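Local coordinates for protein putative oxidoreductase (Yersinia pestis, PDB 3KUX) that probably catalyses an NAD(P)-dependent oxidation or reduction of a still unidentified substrate, as a two-domain enzyme of the Gfo/Idh/MocA type, at residues P195-V200 / K343-I348; L180-L185 / E331-G336; D6-G11 / D311-T316; P25-T30 / A304-I309. All blocks are in the same frame, centred on the assembly; numbering follows the deposited sequence.

Contacts 1 and 2 belong to the C-terminal alpha/beta domain and touch each other, since helix 323-342 runs directly on toward strand 346-347. Contacts 3 and 4 lie across the centre of the chain, where helix 303-313 comes back onto the Rossmann domain; contact 3 takes its last turn and contact 4 its first half. Contact 1 is partly buried and is the one built on backbone hydrogen bonds, at an outer edge of the mixed sheet. Contact 2 is fully buried and purely aliphatic. In contacts 3 and 4 an isoleucine of the Rossmann domain meets an aromatic face, Trp314 near the surface and Tyr306 in the interior.

Contact 1: P195-V200 / K343-I348; sequences PETLNV and KKALPI
Thr197 and Leu198 run antiparallel to Leu346 and Pro347, the two segments pointing 157° apart. Leu198 and Leu346 form the hydrogen-bonded pair: Leu198 N reaches Leu346 O at 2.8 Å, and Leu346 N returns to Leu198 O at 3.0 Å. Thr197 and Pro347 make the neighbouring non-hydrogen-bonded pair, which puts the proline at a position whose N-H would not be used toward the partner strand. Beyond it, Ile348 N donates to Glu196 O at 3.1 Å. This short strand, 346-347, is the last one on its side of the large mixed sheet of the C-terminal domain, while 197-203 continues inward through backbone bonds to strand 214-221. The chain enters the pairing from helix 323-342, which a Schellman motif with Lys343 at C-prime brings to an end; Lys343 NZ folds back to a salt bridge with Asp340. Among the side chains Ile348 does most. Its CG1 lies beside its own backbone N (chi1 -73°). From there Ile348 CD1 comes to 3.8 Å from Pro195 CG, the two groups crossing at about a right angle, and to 4.2 Å from Leu198 CB. At the other end Ala345 CB packs alongside Asn199 CB at 3.6 Å and also lies 3.9 Å from Thr197 OG1. Leu346 and Ile348 both reach back to helix 323-342, on Leu335 and Leu332 respectively.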
# COMPACT_ATOMS: atom_id res chain seq x y z
N PRO A 195 -7.84 8.56 14.43
CA PRO A 195 -9.07 8.40 15.19
C PRO A 195 -8.81 8.64 16.68
O PRO A 195 -7.67 8.88 17.07
CB PRO A 195 -9.42 6.93 14.96
CG PRO A 195 -8.10 6.26 14.78
CD PRO A 195 -7.20 7.27 14.10
N GLU A 196 -9.86 8.60 17.49
CA GLU A 196 -9.70 8.68 18.93
C GLU A 196 -9.51 7.29 19.52
O GLU A 196 -8.67 7.08 20.40
CB GLU A 196 -10.90 9.39 19.57
CG GLU A 196 -11.02 10.87 19.20
CD GLU A 196 -12.07 11.61 20.02
OE1 GLU A 196 -13.23 11.13 20.09
OE2 GLU A 196 -11.74 12.67 20.60
N THR A 197 -10.29 6.32 19.03
CA THR A 197 -10.14 4.94 19.45
C THR A 197 -10.15 3.99 18.27
O THR A 197 -10.79 4.26 17.25
CB THR A 197 -11.26 4.52 20.40
OG1 THR A 197 -12.51 4.53 19.71
CG2 THR A 197 -11.33 5.47 21.59
N LEU A 198 -9.46 2.87 18.42
CA LEU A 198 -9.48 1.79 17.43
C LEU A 198 -10.01 0.51 18.09
O LEU A 198 -9.46 0.06 19.09
CB LEU A 198 -8.08 1.54 16.88
CG LEU A 198 -7.92 0.26 16.07
CD1 LEU A 198 -8.63 0.40 14.73
CD2 LEU A 198 -6.46 -0.07 15.85
N ASN A 199 -11.07 -0.05 17.52
CA ASN A 199 -11.63 -1.31 18.04
C ASN A 199 -11.61 -2.40 16.98
O ASN A 199 -12.32 -2.32 15.98
CB ASN A 199 -13.06 -1.10 18.52
CG ASN A 199 -13.58 -2.28 19.32
OD1 ASN A 199 -12.85 -3.23 19.60
ND2 ASN A 199 -14.85 -2.21 19.72
N VAL A 200 -10.81 -3.44 17.20
CA VAL A 200 -10.65 -4.47 16.19
C VAL A 200 -11.12 -5.84 16.63
O VAL A 200 -10.85 -6.27 17.75
CB VAL A 200 -9.19 -4.56 15.71
CG1 VAL A 200 -9.03 -5.74 14.77
CG2 VAL A 200 -8.78 -3.26 15.03
N LYS A 343 -10.63 -7.08 23.62
CA LYS A 343 -11.98 -6.80 23.15
C LYS A 343 -12.39 -5.41 23.64
O LYS A 343 -13.47 -5.23 24.20
CB LYS A 343 -12.98 -7.84 23.65
CG LYS A 343 -12.54 -9.30 23.54
CD LYS A 343 -12.05 -9.67 22.14
CE LYS A 343 -13.13 -9.49 21.08
NZ LYS A 343 -12.60 -9.82 19.72
N LYS A 344 -11.51 -4.43 23.45
CA LYS A 344 -11.82 -3.05 23.79
C LYS A 344 -11.50 -2.15 22.63
O LYS A 344 -10.62 -2.45 21.82
CB LYS A 344 -11.00 -2.58 25.00
CG LYS A 344 -11.72 -2.66 26.33
CD LYS A 344 -11.30 -1.53 27.25
CE LYS A 344 -11.78 -0.18 26.72
NZ LYS A 344 -11.95 0.85 27.78
N ALA A 345 -12.22 -1.04 22.54
CA ALA A 345 -11.79 0.07 21.71
C ALA A 345 -10.69 0.78 22.49
O ALA A 345 -10.95 1.37 23.53
CB ALA A 345 -12.94 1.01 21.42
N LEU A 346 -9.46 0.69 21.99
CA LEU A 346 -8.32 1.29 22.67
C LEU A 346 -8.03 2.67 22.10
O LEU A 346 -8.27 2.92 20.92
CB LEU A 346 -7.09 0.40 22.55
CG LEU A 346 -7.15 -0.91 23.34
CD1 LEU A 346 -6.02 -1.86 22.94
CD2 LEU A 346 -7.12 -0.64 24.84
N PRO A 347 -7.51 3.58 22.94
CA PRO A 347 -7.24 4.94 22.50
C PRO A 347 -5.89 5.07 21.83
O PRO A 347 -4.93 4.40 22.22
CB PRO A 347 -7.25 5.73 23.81
CG PRO A 347 -6.77 4.76 24.83
CD PRO A 347 -7.24 3.40 24.37
N ILE A 348 -5.82 5.93 20.81
CA ILE A 348 -4.55 6.33 20.21
C ILE A 348 -3.89 7.36 21.11
O ILE A 348 -4.54 8.30 21.56
CB ILE A 348 -4.78 6.95 18.82
CG1 ILE A 348 -5.15 5.88 17.80
CG2 ILE A 348 -3.55 7.73 18.37
CD1 ILE A 348 -6.49 5.23 18.05

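Contact 2: L180-L185 / E331-G336; sequences LGPHLL and ELIELG
Leu185 and Ile333, with Leu332 beside them, carry most of this helix-to-helix packing. Leu185 aims its side chain across the gap and splits it between the other two. Leu185 CD1 sits 3.6 Å from Ile333 CD1 and 3.8 Å from Leu332 CB, while Leu185 CD2 takes the Leu332 side and lies 4.0 Å from Leu332 CD1. Ile333 starts out along the flank of its helix, but with CG1 next to the backbone N (chi1 -69°) and the chain folded again at chi2 -74°, its CD1 swings over to the opposite helix. There Ile333 CD1 also meets Pro182 CD at 3.6 Å, the side chains crossing at about a right angle. Ile333 CD1 lies 3.9 Å from Gly181 C, close against a backbone that carries no side chain at this point. Helix 176-192 and helix 323-342 belong to the C-terminal alpha/beta domain, and their local axes pass 10.0 Å apart at 120°. Leu185 and Leu184 also rest on Leu228 of strand 224-231, so helix 176-192 packs on the sheet as well. Leu332 reaches Leu189 one turn further on. Between residues 180-185 and 331-336 the packing is wholly apolar and rests on the fit of aliphatic branches; the directional tie comes from just beside it, where Trp177 NE1 of the first helix donates a hydrogen bond to Ile333 O.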
# COMPACT_ATOMS: atom_id res chain seq x y z
N LEU A 180 -3.67 -7.09 4.84
CA LEU A 180 -4.55 -6.09 4.23
C LEU A 180 -4.81 -4.89 5.14
O LEU A 180 -5.07 -3.79 4.67
CB LEU A 180 -5.87 -6.74 3.79
CG LEU A 180 -5.74 -7.79 2.68
CD1 LEU A 180 -7.03 -8.57 2.48
CD2 LEU A 180 -5.30 -7.13 1.38
N GLY A 181 -4.73 -5.10 6.45
CA GLY A 181 -4.89 -4.00 7.38
C GLY A 181 -4.13 -2.74 6.97
O GLY A 181 -4.71 -1.66 6.88
N PRO A 182 -2.82 -2.88 6.72
CA PRO A 182 -2.01 -1.71 6.41
C PRO A 182 -2.57 -0.87 5.26
O PRO A 182 -2.57 0.36 5.33
CB PRO A 182 -0.65 -2.31 6.04
CG PRO A 182 -0.60 -3.60 6.78
CD PRO A 182 -2.02 -4.11 6.80
N HIS A 183 -3.04 -1.53 4.21
CA HIS A 183 -3.60 -0.82 3.07
C HIS A 183 -4.78 0.03 3.49
O HIS A 183 -4.83 1.23 3.20
CB HIS A 183 -4.02 -1.80 1.97
CG HIS A 183 -2.88 -2.45 1.27
ND1 HIS A 183 -1.87 -1.74 0.66
CD2 HIS A 183 -2.58 -3.76 1.08
CE1 HIS A 183 -1.00 -2.57 0.13
NE2 HIS A 183 -1.40 -3.81 0.37
N LEU A 184 -5.73 -0.59 4.19
CA LEU A 184 -6.96 0.07 4.59
C LEU A 184 -6.71 1.16 5.63
O LEU A 184 -7.20 2.28 5.48
CB LEU A 184 -7.95 -0.95 5.12
CG LEU A 184 -8.71 -1.77 4.07
CD1 LEU A 184 -7.95 -1.88 2.77
CD2 LEU A 184 -9.05 -3.15 4.62
N LEU A 185 -5.96 0.83 6.67
CA LEU A 185 -5.63 1.80 7.71
C LEU A 185 -4.98 3.05 7.11
O LEU A 185 -5.33 4.18 7.48
CB LEU A 185 -4.69 1.18 8.74
CG LEU A 185 -5.32 0.28 9.81
CD1 LEU A 185 -4.25 -0.46 10.60
CD2 LEU A 185 -6.21 1.09 10.73
N GLU A 331 1.75 1.26 13.96
CA GLU A 331 1.30 1.41 15.34
C GLU A 331 -0.14 0.94 15.50
O GLU A 331 -0.49 0.28 16.48
CB GLU A 331 1.41 2.86 15.80
CG GLU A 331 2.82 3.33 16.06
CD GLU A 331 2.89 4.81 16.38
OE1 GLU A 331 1.88 5.35 16.90
OE2 GLU A 331 3.94 5.44 16.13
N LEU A 332 -0.98 1.31 14.54
CA LEU A 332 -2.38 0.92 14.56
C LEU A 332 -2.54 -0.57 14.32
O LEU A 332 -3.49 -1.19 14.83
CB LEU A 332 -3.17 1.71 13.53
CG LEU A 332 -3.28 3.21 13.80
CD1 LEU A 332 -4.32 3.81 12.89
CD2 LEU A 332 -3.62 3.45 15.25
N ILE A 333 -1.64 -1.16 13.54
CA ILE A 333 -1.67 -2.59 13.32
C ILE A 333 -1.49 -3.30 14.65
O ILE A 333 -2.23 -4.21 14.99
CB ILE A 333 -0.61 -3.05 12.30
CG1 ILE A 333 -0.96 -2.55 10.91
CG2 ILE A 333 -0.53 -4.57 12.26
CD1 ILE A 333 -2.12 -3.31 10.27
N GLU A 334 -0.50 -2.86 15.43
CA GLU A 334 -0.28 -3.44 16.74
C GLU A 334 -1.45 -3.16 17.67
O GLU A 334 -1.89 -4.03 18.42
CB GLU A 334 1.03 -2.93 17.36
CG GLU A 334 2.28 -3.53 16.74
CD GLU A 334 3.49 -3.44 17.67
OE1 GLU A 334 3.35 -2.91 18.80
OE2 GLU A 334 4.58 -3.90 17.27
N LEU A 335 -1.95 -1.92 17.62
CA LEU A 335 -3.06 -1.53 18.49
C LEU A 335 -4.29 -2.38 18.19
O LEU A 335 -5.09 -2.65 19.08
CB LEU A 335 -3.37 -0.04 18.34
CG LEU A 335 -4.19 0.60 19.47
CD1 LEU A 335 -3.55 0.34 20.83
CD2 LEU A 335 -4.39 2.10 19.25
N GLY A 336 -4.43 -2.79 16.94
CA GLY A 336 -5.53 -3.67 16.54
C GLY A 336 -5.43 -5.00 17.27
O GLY A 336 -6.42 -5.50 17.80

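Contact 3: D6-G11 / D311-T316; sequences DKIKVG and DAIWGT
Ile8, on the first strand of the Rossmann fold, packs against the C-terminal end of helix 303-313, where Ile313 ends the helix and Trp314 follows. Strand 8-13 is a central strand of the parallel sheet, and the helix belongs to the later, C-terminal half of the chain, so the contact ties a late part of the chain back onto the nucleotide-binding fold. The turn finishes in a Schellman motif: Gly315 has positive phi and its N bonds to Ala312 O, while Thr316 N bonds to Asp311 O at 2.8 Å. Within that turn, just before Gly315, the indole of Trp314 is directed at the strand by CG lying beside its backbone N (chi1 -70°). Ile8 reaches out to it in an extended chain, CG1 beside its own N and chi2 near 170°, which carries CD1 over one face of the indole. Ile8 CD1 stands 3.7 Å from the centroid of the five-membered ring of Trp314 and 26° off its normal, a CH-pi contact. Ile8 CD1 also touches Ile313 CB at 3.7 Å, roughly at right angles to its approach to the ring, so it sits in the corner between indole and isoleucine. Asp6, which is poorly ordered, approaches the six-membered part of the indole differently, through its backbone. Ser1 touches both Asp6 and Trp314, bringing the start of the chain into this surface cluster. Asp6 O lies at the indole edge, near its plane, 3.7 Å from Trp314 CH2.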
# COMPACT_ATOMS: atom_id res chain seq x y z
N ASP A 6 18.72 12.38 -17.43
CA ASP A 6 19.40 11.84 -16.26
C ASP A 6 18.67 10.63 -15.68
O ASP A 6 17.45 10.52 -15.78
CB ASP A 6 19.57 12.93 -15.19
CG ASP A 6 20.79 12.71 -14.32
OD1 ASP A 6 21.75 12.05 -14.79
OD2 ASP A 6 20.80 13.19 -13.17
N LYS A 7 19.44 9.71 -15.10
CA LYS A 7 18.88 8.46 -14.59
C LYS A 7 19.32 8.15 -13.17
O LYS A 7 20.47 8.39 -12.79
CB LYS A 7 19.26 7.29 -15.50
CG LYS A 7 18.30 7.06 -16.65
CD LYS A 7 18.90 6.12 -17.69
CE LYS A 7 17.85 5.61 -18.67
NZ LYS A 7 16.90 4.65 -18.03
N ILE A 8 18.39 7.63 -12.38
CA ILE A 8 18.67 7.12 -11.05
C ILE A 8 18.78 5.61 -11.15
O ILE A 8 17.80 4.94 -11.46
CB ILE A 8 17.53 7.48 -10.07
CG1 ILE A 8 17.44 8.99 -9.88
CG2 ILE A 8 17.73 6.78 -8.73
CD1 ILE A 8 16.20 9.44 -9.14
N LYS A 9 19.96 5.07 -10.89
CA LYS A 9 20.15 3.63 -11.00
C LYS A 9 19.59 2.93 -9.76
O LYS A 9 19.85 3.34 -8.63
CB LYS A 9 21.62 3.28 -11.23
CG LYS A 9 22.23 3.97 -12.45
CD LYS A 9 23.58 3.38 -12.83
CE LYS A 9 23.44 2.03 -13.52
NZ LYS A 9 24.75 1.37 -13.80
N VAL A 10 18.82 1.87 -9.99
CA VAL A 10 18.11 1.20 -8.91
C VAL A 10 18.55 -0.25 -8.72
O VAL A 10 18.84 -0.95 -9.69
CB VAL A 10 16.59 1.21 -9.16
CG1 VAL A 10 15.86 0.59 -7.99
CG2 VAL A 10 16.10 2.64 -9.41
N GLY A 11 18.59 -0.69 -7.47
CA GLY A 11 18.88 -2.08 -7.14
C GLY A 11 17.69 -2.76 -6.48
O GLY A 11 17.25 -2.35 -5.41
N ASP A 311 11.35 11.95 -8.22
CA ASP A 311 11.37 13.40 -8.01
C ASP A 311 11.83 13.81 -6.61
O ASP A 311 12.42 14.88 -6.44
CB ASP A 311 10.00 13.99 -8.33
CG ASP A 311 9.67 13.91 -9.81
OD1 ASP A 311 10.58 13.60 -10.61
OD2 ASP A 311 8.50 14.14 -10.17
N ALA A 312 11.58 12.96 -5.62
CA ALA A 312 12.02 13.23 -4.25
C ALA A 312 13.54 13.10 -4.12
O ALA A 312 14.18 13.93 -3.48
CB ALA A 312 11.32 12.32 -3.28
N ILE A 313 14.10 12.05 -4.73
CA ILE A 313 15.54 11.87 -4.76
C ILE A 313 16.23 13.12 -5.27
O ILE A 313 17.15 13.65 -4.65
CB ILE A 313 15.95 10.70 -5.68
CG1 ILE A 313 15.33 9.38 -5.21
CG2 ILE A 313 17.46 10.60 -5.78
CD1 ILE A 313 15.71 8.97 -3.82
N TRP A 314 15.77 13.59 -6.43
CA TRP A 314 16.34 14.77 -7.06
C TRP A 314 16.02 16.05 -6.29
O TRP A 314 16.46 17.13 -6.65
CB TRP A 314 15.88 14.89 -8.52
CG TRP A 314 16.47 13.82 -9.39
CD1 TRP A 314 17.64 13.15 -9.18
CD2 TRP A 314 15.95 13.33 -10.63
NE1 TRP A 314 17.87 12.25 -10.20
CE2 TRP A 314 16.84 12.35 -11.11
CE3 TRP A 314 14.81 13.62 -11.39
CZ2 TRP A 314 16.64 11.66 -12.30
CZ3 TRP A 314 14.60 12.93 -12.57
CH2 TRP A 314 15.51 11.96 -13.02
N GLY A 315 15.26 15.90 -5.21
CA GLY A 315 14.95 17.02 -4.32
C GLY A 315 13.87 17.94 -4.86
O GLY A 315 13.65 19.03 -4.32
N THR A 316 13.19 17.51 -5.91
CA THR A 316 12.16 18.32 -6.56
C THR A 316 10.84 18.36 -5.78
O THR A 316 10.16 19.39 -5.75
CB THR A 316 11.86 17.83 -7.99
OG1 THR A 316 13.05 17.28 -8.58
CG2 THR A 316 11.33 18.97 -8.85

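Contact 4: P25-T30 / A304-I309; sequences PLIMGT and AYYAGI
Tyr306 projects from helix 303-313 toward the end of helix 17-28, and almost every part of it meets something. Tyr306 CB lies 3.7 Å from Thr30 OG1, the two side chains crossing at about a right angle. Past CG the ring divides its neighbours: Tyr306 CD2 is 4.1 Å from Leu26 CB, which comes in obliquely, while Tyr306 CE1 is 3.7 Å from Ile27 CG1. Ile27 in fact lies over one face, with Ile27 CG1 3.9 Å from the Tyr306 ring centroid and 18° off the normal, a CH-pi contact. It gets there because CG1 stands beside its own backbone N (chi1 -57°). The opposite face of the ring is met by Tyr305 CD2 from the same helix. At the tip, Tyr306 OH hydrogen-bonds to His23 ND1, one turn back on the Rossmann helix. Thr30 folds its hydroxyl onto the helix end, Thr30 OG1 donating to Leu26 O at 2.7 Å, and turns CG2 to the backbone of Ala307, 3.9 Å from its N. Helix 17-28 directly follows the first strand of the Rossmann fold. Val72 and Val95, on strands of its parallel sheet, also touch Tyr306. Flanked by Ile27 on one face and by CD2 of Tyr305 on the other, the ring is probably restricted in its rotation; its hydroxyl is bonded to His23, just before segment 25-30, so the phenol joins the helices by packing along its length and by a hydrogen bond at its end.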
# COMPACT_ATOMS: atom_id res chain seq x y z
N PRO A 25 8.28 -4.12 -13.01
CA PRO A 25 7.47 -3.52 -14.06
C PRO A 25 7.28 -2.03 -13.87
O PRO A 25 7.29 -1.28 -14.84
CB PRO A 25 6.12 -4.24 -13.90
CG PRO A 25 6.46 -5.53 -13.27
CD PRO A 25 7.60 -5.25 -12.35
N LEU A 26 7.12 -1.59 -12.62
CA LEU A 26 6.83 -0.18 -12.33
C LEU A 26 8.05 0.73 -12.39
O LEU A 26 7.96 1.86 -12.87
CB LEU A 26 6.13 -0.05 -10.97
CG LEU A 26 4.64 -0.37 -10.94
CD1 LEU A 26 4.11 -0.40 -9.52
CD2 LEU A 26 3.85 0.63 -11.78
N ILE A 27 9.19 0.24 -11.89
CA ILE A 27 10.45 0.97 -12.02
C ILE A 27 10.84 1.03 -13.48
O ILE A 27 11.26 2.08 -13.98
CB ILE A 27 11.60 0.28 -11.27
CG1 ILE A 27 11.27 0.08 -9.79
CG2 ILE A 27 12.87 1.09 -11.42
CD1 ILE A 27 12.40 -0.55 -9.01
N MSE A 28 10.71 -0.10 -14.16
CA MSE A 28 11.00 -0.18 -15.58
C MSE A 28 10.22 0.87 -16.36
O MSE A 28 10.74 1.50 -17.27
CB MSE A 28 10.67 -1.58 -16.10
CG MSE A 28 11.52 -2.02 -17.28
SE MSE A 28 13.42 -2.19 -16.81
CE MSE A 28 13.92 -0.30 -16.79
N GLY A 29 8.95 1.05 -15.99
CA GLY A 29 8.05 1.91 -16.75
C GLY A 29 8.15 3.38 -16.36
O GLY A 29 7.43 4.22 -16.90
N THR A 30 9.05 3.68 -15.44
CA THR A 30 9.21 5.03 -14.93
C THR A 30 10.45 5.73 -15.52
O THR A 30 11.59 5.32 -15.25
CB THR A 30 9.29 5.02 -13.39
OG1 THR A 30 8.04 4.55 -12.86
CG2 THR A 30 9.57 6.41 -12.86
N ALA A 304 2.59 6.63 -10.27
CA ALA A 304 2.76 7.90 -9.58
C ALA A 304 3.73 7.78 -8.40
O ALA A 304 4.42 8.74 -8.05
CB ALA A 304 1.42 8.46 -9.12
N TYR A 305 3.79 6.60 -7.79
CA TYR A 305 4.65 6.37 -6.62
C TYR A 305 6.12 6.52 -6.97
O TYR A 305 6.83 7.33 -6.38
CB TYR A 305 4.41 4.99 -6.01
CG TYR A 305 5.34 4.69 -4.85
CD1 TYR A 305 5.09 5.22 -3.59
CD2 TYR A 305 6.48 3.90 -5.01
CE1 TYR A 305 5.93 4.96 -2.52
CE2 TYR A 305 7.33 3.64 -3.95
CZ TYR A 305 7.05 4.17 -2.71
OH TYR A 305 7.88 3.93 -1.63
N TYR A 306 6.57 5.72 -7.93
CA TYR A 306 7.97 5.75 -8.33
C TYR A 306 8.38 7.06 -9.00
O TYR A 306 9.48 7.56 -8.79
CB TYR A 306 8.33 4.53 -9.18
CG TYR A 306 8.68 3.34 -8.32
CD1 TYR A 306 9.92 3.25 -7.71
CD2 TYR A 306 7.76 2.33 -8.09
CE1 TYR A 306 10.24 2.18 -6.90
CE2 TYR A 306 8.07 1.25 -7.28
CZ TYR A 306 9.32 1.18 -6.69
OH TYR A 306 9.64 0.11 -5.88
N ALA A 307 7.48 7.63 -9.79
CA ALA A 307 7.74 8.94 -10.35
C ALA A 307 7.91 9.92 -9.19
O ALA A 307 8.69 10.87 -9.28
CB ALA A 307 6.60 9.37 -11.26
N GLY A 308 7.18 9.67 -8.11
CA GLY A 308 7.28 10.50 -6.91
C GLY A 308 8.59 10.25 -6.19
O GLY A 308 9.22 11.18 -5.68
N ILE A 309 9.01 9.00 -6.15
CA ILE A 309 10.28 8.64 -5.53
C ILE A 309 11.40 9.32 -6.31
O ILE A 309 12.23 10.03 -5.75
CB ILE A 309 10.51 7.13 -5.55
CG1 ILE A 309 9.46 6.41 -4.70
CG2 ILE A 309 11.92 6.81 -5.07
CD1 ILE A 309 9.67 6.54 -3.19